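Local coordinates for type IV secretion system protein VirB11 (Brucella suis, PDB 2GZA), which binds and hydrolyses ATP as a hexameric traffic ATPase of the VirB type IV secretion system, at residues Q197-D202 and R255-E260; Y267-V272 and G278-S283. One frame throughout, in Å; residues are numbered along the deposited sequence.

Contact 1: residues Q197-D202 and R255-E260; sequences QEIPFD and RILLAE
I199 meets R255 and L257 where the loop that follows helix 188-196 closes over one end of the parallel sheet in this P-loop NTPase fold. Helix 188-196 begins with the last residues of the predicted ATP-binding site, and residues 197-202 lead from it to strand 205-209, the neighbour of strand 255-258 in the sheet. From the CB of I199 the side chain divides. The CG2 branch, anti to the backbone N, rests against CD of R255 at 3.9 Å and has NH1 of R255 at 4.0 Å. The other branch serves two partners in turn: CG1 lies over one face of the R255 guanidinium, 4.2 Å above its plane, and CD1 ends at CD2 of L257, 4.3 Å away. A beta-branched residue suits this place: CG2 packs along the arginine chain, while the longer CG1-CD1 arm covers the guanidinium face and ends on L257.

R255 is buried, and its N-H groups are satisfied from outside the contact: NE bonds to the carbonyl of G279, NH2 to that of V172, and NH1 to OE1 of Q203. These three bonds should fix the rotation of the group, whose chain bends at chi2 (-112°) and chi3 (-74°) to run past I199 in the opposite direction. The ring of P200 borders it, with CD 4.4 Å from NH1 of R255.

Contact 2: residues Y267-V272 and G278-S283; sequences YDFINV and GGSITS
The ring of F269 reaches from helix 265-274 to T282 and S280, with its far corner doing the touching. CZ of F269 lies 3.8 Å from CG2 of T282 and 4.0 Å from CB of S280, and CE1 of F269 is 4.1 Å from the same T282 methyl. Both carbons approach the ring obliquely. The contact is van der Waals in kind: each small hydroxyl residue offers a carbon to the aromatic ring and uses its oxygen for other work. Phenylalanine suits the helix side because its long, flat side chain spans the gap to the strand, and CG anti to the backbone N (chi1 -175°) extends it that way.

In the next shell, OG1 of T282 bonds to the carbonyl of L258, and OG of S280 makes a weak hydrogen bond to the carbonyl of I256. These links tie the start of strand 281-285 to strand 255-258, and the T282 bond should restrain the rotation that sets its methyl against F269. Beyond them, the backbones of S280 and T282 pair with strand 178-182, which leads into the predicted ATP-binding loop. Helix 265-274 faces two strands through two residues, F269 on strand 281-285 and V272 on I256 of strand 255-258, while I270 packs against helix 311-321.

Overall arrangement
Contacts 1 and 2 are both buried and follow one another along the chain, their centres about 12 Å apart. They share no segment, yet segments 255-260 and 278-283 join them directly: OG of S283 is 2.7 Å from O of A259 in a probable hydrogen bond. I281 also packs on both I199 and L257. Contact 1 lies at a sheet end, where a loop brings aliphatic carbon onto a buried arginine whose NE is in turn probably bonded to O of G279 in contact 2. Contact 2 joins helix to strand and sets an aromatic ring against small hydroxyl residues. On its helix side N271 bonds to R295 of a third subunit; in contact 1, E198 packs on L129 of a second subunit.

Contact 1: residues Q197-D202 and R255-E260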
loop_
_atom_site.group_PDB
_atom_site.type_symbol
_atom_site.label_atom_id
_atom_site.label_comp_id
_atom_site.label_asym_id
_atom_site.label_seq_id
_atom_site.Cartn_x
_atom_site.Cartn_y
_atom_site.Cartn_z
ATOM N N GLN C 197 32.399 -8.662 30.488
ATOM C CA GLN C 197 33.385 -9.337 31.328
ATOM C C GLN C 197 32.927 -10.742 31.726
ATOM O O GLN C 197 33.719 -11.553 32.185
ATOM C CB GLN C 197 33.723 -8.487 32.553
ATOM C CG GLN C 197 34.522 -7.224 32.240
ATOM C CD GLN C 197 35.810 -7.504 31.474
ATOM O OE1 GLN C 197 35.998 -7.016 30.361
ATOM N NE2 GLN C 197 36.694 -8.300 32.064
ATOM N N GLU C 198 31.643 -11.020 31.529
ATOM C CA GLU C 198 31.063 -12.331 31.824
ATOM C C GLU C 198 31.192 -13.311 30.658
ATOM O O GLU C 198 30.919 -14.502 30.813
ATOM C CB GLU C 198 29.591 -12.200 32.227
ATOM C CG GLU C 198 29.325 -11.300 33.428
ATOM C CD GLU C 198 30.104 -11.700 34.674
ATOM O OE1 GLU C 198 30.575 -10.785 35.385
ATOM O OE2 GLU C 198 30.245 -12.916 34.946
ATOM N N ILE C 199 31.583 -12.804 29.490
ATOM C CA ILE C 199 31.876 -13.646 28.334
ATOM C C ILE C 199 33.193 -14.387 28.588
ATOM O O ILE C 199 34.170 -13.772 29.011
ATOM C CB ILE C 199 31.950 -12.815 27.016
ATOM C CG1 ILE C 199 30.694 -11.951 26.852
ATOM C CG2 ILE C 199 32.146 -13.724 25.793
ATOM C CD1 ILE C 199 30.772 -10.916 25.758
ATOM N N PRO C 200 33.210 -15.716 28.371
ATOM C CA PRO C 200 34.429 -16.516 28.533
ATOM C C PRO C 200 35.570 -15.957 27.695
ATOM O O PRO C 200 35.364 -15.615 26.531
ATOM C CB PRO C 200 34.014 -17.897 28.025
ATOM C CG PRO C 200 32.538 -17.946 28.251
ATOM C CD PRO C 200 32.059 -16.552 27.982
ATOM N N PHE C 201 36.751 -15.871 28.297
ATOM C CA PHE C 201 37.891 -15.160 27.732
ATOM C C PHE C 201 38.470 -15.802 26.472
ATOM O O PHE C 201 39.292 -15.193 25.783
ATOM C CB PHE C 201 38.983 -15.001 28.791
ATOM C CG PHE C 201 38.534 -14.246 30.016
ATOM C CD1 PHE C 201 39.028 -14.580 31.265
ATOM C CD2 PHE C 201 37.611 -13.200 29.920
ATOM C CE1 PHE C 201 38.621 -13.885 32.398
ATOM C CE2 PHE C 201 37.197 -12.505 31.052
ATOM C CZ PHE C 201 37.703 -12.847 32.289
ATOM N N ASP C 202 38.037 -17.021 26.170
ATOM C CA ASP C 202 38.553 -17.766 25.019
ATOM C C ASP C 202 37.672 -17.656 23.773
ATOM O O ASP C 202 37.939 -18.295 22.748
ATOM C CB ASP C 202 38.778 -19.239 25.387
ATOM C CG ASP C 202 37.488 -19.969 25.735
ATOM O OD1 ASP C 202 36.478 -19.309 26.064
ATOM O OD2 ASP C 202 37.490 -21.219 25.679
ATOM N N ARG C 255 30.777 -13.920 19.393
ATOM C CA ARG C 255 29.721 -12.910 19.512
ATOM C C ARG C 255 30.080 -11.576 18.875
ATOM O O ARG C 255 31.262 -11.224 18.744
ATOM C CB ARG C 255 29.219 -12.707 20.950
ATOM C CG ARG C 255 30.172 -13.093 22.064
ATOM C CD ARG C 255 29.646 -14.309 22.826
ATOM N NE ARG C 255 28.520 -13.935 23.677
ATOM C CZ ARG C 255 28.123 -14.600 24.756
ATOM N NH1 ARG C 255 28.751 -15.696 25.147
ATOM N NH2 ARG C 255 27.088 -14.156 25.448
ATOM N N ILE C 256 29.038 -10.854 18.470
ATOM C CA ILE C 256 29.166 -9.527 17.889
ATOM C C ILE C 256 28.645 -8.512 18.885
ATOM O O ILE C 256 27.541 -8.661 19.411
ATOM C CB ILE C 256 28.396 -9.440 16.556
ATOM C CG1 ILE C 256 28.977 -10.443 15.557
ATOM C CG2 ILE C 256 28.474 -8.043 15.981
ATOM C CD1 ILE C 256 27.990 -10.997 14.551
ATOM N N LEU C 257 29.456 -7.498 19.155
ATOM C CA LEU C 257 29.138 -6.500 20.159
ATOM C C LEU C 257 29.020 -5.144 19.492
ATOM O O LEU C 257 30.000 -4.415 19.352
ATOM C CB LEU C 257 30.181 -6.513 21.272
ATOM C CG LEU C 257 30.433 -7.892 21.892
ATOM C CD1 LEU C 257 31.721 -7.894 22.719
ATOM C CD2 LEU C 257 29.239 -8.361 22.721
ATOM N N LEU C 258 27.804 -4.843 19.046
ATOM C CA LEU C 258 27.460 -3.539 18.494
ATOM C C LEU C 258 27.191 -2.584 19.648
ATOM O O LEU C 258 26.277 -2.817 20.434
ATOM C CB LEU C 258 26.199 -3.655 17.639
ATOM C CG LEU C 258 25.999 -2.829 16.360
ATOM C CD1 LEU C 258 24.513 -2.659 16.109
ATOM C CD2 LEU C 258 26.680 -1.473 16.368
ATOM N N ALA C 259 27.978 -1.520 19.744
ATOM C CA ALA C 259 27.832 -0.556 20.830
ATOM C C ALA C 259 26.389 -0.087 20.990
ATOM O O ALA C 259 25.847 -0.101 22.091
ATOM C CB ALA C 259 28.758 0.631 20.625
ATOM N N GLU C 260 25.760 0.292 19.882
ATOM C CA GLU C 260 24.470 0.974 19.934
ATOM C C GLU C 260 23.638 0.769 18.672
ATOM O O GLU C 260 24.144 0.869 17.558
ATOM C CB GLU C 260 24.689 2.468 20.157
ATOM C CG GLU C 260 23.513 3.172 20.779
ATOM C CD GLU C 260 23.693 4.668 20.824
ATOM O OE1 GLU C 260 22.681 5.373 20.656
ATOM O OE2 GLU C 260 24.835 5.141 21.016
#

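Contact 2: residues Y267-V272 and G278-S283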
loop_
_atom_site.group_PDB
_atom_site.type_symbol
_atom_site.label_atom_id
_atom_site.label_comp_id
_atom_site.label_asym_id
_atom_site.label_seq_id
_atom_site.Cartn_x
_atom_site.Cartn_y
_atom_site.Cartn_z
ATOM N N TYR C 267 17.771 -3.721 11.461
ATOM C CA TYR C 267 17.306 -4.788 10.584
ATOM C C TYR C 267 18.417 -5.796 10.272
ATOM O O TYR C 267 18.175 -7.007 10.247
ATOM C CB TYR C 267 16.728 -4.215 9.294
ATOM C CG TYR C 267 16.199 -5.257 8.336
ATOM C CD1 TYR C 267 14.912 -5.755 8.467
ATOM C CD2 TYR C 267 16.985 -5.745 7.299
ATOM C CE1 TYR C 267 14.424 -6.711 7.593
ATOM C CE2 TYR C 267 16.505 -6.703 6.417
ATOM C CZ TYR C 267 15.221 -7.179 6.574
ATOM O OH TYR C 267 14.719 -8.128 5.711
ATOM N N ASP C 268 19.618 -5.297 10.014
ATOM C CA ASP C 268 20.765 -6.158 9.807
ATOM C C ASP C 268 21.076 -6.916 11.093
ATOM O O ASP C 268 21.422 -8.089 11.035
ATOM C CB ASP C 268 21.954 -5.340 9.338
ATOM C CG ASP C 268 21.655 -4.577 8.072
ATOM O OD1 ASP C 268 21.280 -3.385 8.171
ATOM O OD2 ASP C 268 21.777 -5.176 6.977
ATOM N N PHE C 269 20.925 -6.255 12.243
ATOM C CA PHE C 269 21.132 -6.882 13.543
ATOM C C PHE C 269 20.207 -8.081 13.681
ATOM O O PHE C 269 20.646 -9.179 14.029
ATOM C CB PHE C 269 20.871 -5.882 14.681
ATOM C CG PHE C 269 21.177 -6.425 16.048
ATOM C CD1 PHE C 269 22.468 -6.378 16.554
ATOM C CD2 PHE C 269 20.172 -6.970 16.832
ATOM C CE1 PHE C 269 22.758 -6.872 17.823
ATOM C CE2 PHE C 269 20.449 -7.472 18.095
ATOM C CZ PHE C 269 21.751 -7.422 18.593
ATOM N N ILE C 270 18.924 -7.865 13.407
ATOM C CA ILE C 270 17.910 -8.915 13.446
ATOM C C ILE C 270 18.305 -10.072 12.551
ATOM O O ILE C 270 18.168 -11.236 12.919
ATOM C CB ILE C 270 16.513 -8.383 13.029
ATOM C CG1 ILE C 270 15.887 -7.569 14.158
ATOM C CG2 ILE C 270 15.560 -9.524 12.643
ATOM C CD1 ILE C 270 14.620 -6.824 13.745
ATOM N N ASN C 271 18.814 -9.759 11.374
ATOM C CA ASN C 271 19.196 -10.825 10.459
ATOM C C ASN C 271 20.472 -11.528 10.809
ATOM O O ASN C 271 20.623 -12.716 10.513
ATOM C CB ASN C 271 19.260 -10.357 9.017
ATOM C CG ASN C 271 18.032 -10.752 8.247
ATOM O OD1 ASN C 271 17.644 -11.924 8.220
ATOM N ND2 ASN C 271 17.391 -9.767 7.628
ATOM N N VAL C 272 21.400 -10.813 11.439
ATOM C CA VAL C 272 22.616 -11.447 11.911
ATOM C C VAL C 272 22.238 -12.437 13.027
ATOM O O VAL C 272 22.674 -13.594 13.023
ATOM C CB VAL C 272 23.629 -10.400 12.401
ATOM C CG1 VAL C 272 24.728 -11.054 13.224
ATOM C CG2 VAL C 272 24.214 -9.647 11.210
ATOM N N GLY C 278 24.557 -16.072 18.303
ATOM C CA GLY C 278 24.036 -15.876 19.648
ATOM C C GLY C 278 24.946 -15.041 20.532
ATOM O O GLY C 278 26.073 -14.726 20.151
ATOM N N GLY C 279 24.442 -14.658 21.700
ATOM C CA GLY C 279 25.250 -14.006 22.718
ATOM C C GLY C 279 25.612 -12.556 22.493
ATOM O O GLY C 279 26.501 -12.031 23.167
ATOM N N SER C 280 24.928 -11.915 21.554
ATOM C CA SER C 280 25.114 -10.488 21.290
ATOM C C SER C 280 24.653 -9.624 22.454
ATOM O O SER C 280 23.662 -9.922 23.115
ATOM C CB SER C 280 24.349 -10.066 20.038
ATOM O OG SER C 280 24.954 -10.579 18.863
ATOM N N ILE C 281 25.398 -8.554 22.697
ATOM C CA ILE C 281 25.029 -7.537 23.662
ATOM C C ILE C 281 25.098 -6.222 22.913
ATOM O O ILE C 281 26.068 -5.959 22.201
ATOM C CB ILE C 281 25.972 -7.533 24.894
ATOM C CG1 ILE C 281 26.014 -8.913 25.551
ATOM C CG2 ILE C 281 25.542 -6.476 25.921
ATOM C CD1 ILE C 281 27.241 -9.141 26.422
ATOM N N THR C 282 24.050 -5.417 23.048
ATOM C CA THR C 282 23.998 -4.090 22.441
ATOM C C THR C 282 23.265 -3.118 23.361
ATOM O O THR C 282 22.821 -3.498 24.445
ATOM C CB THR C 282 23.349 -4.137 21.032
ATOM O OG1 THR C 282 23.433 -2.848 20.416
ATOM C CG2 THR C 282 21.892 -4.572 21.099
ATOM N N SER C 283 23.145 -1.864 22.945
ATOM C CA SER C 283 22.391 -0.890 23.720
ATOM C C SER C 283 21.416 -0.099 22.853
ATOM O O SER C 283 21.499 -0.118 21.622
ATOM C CB SER C 283 23.328 0.063 24.445
ATOM O OG SER C 283 23.868 0.999 23.538
#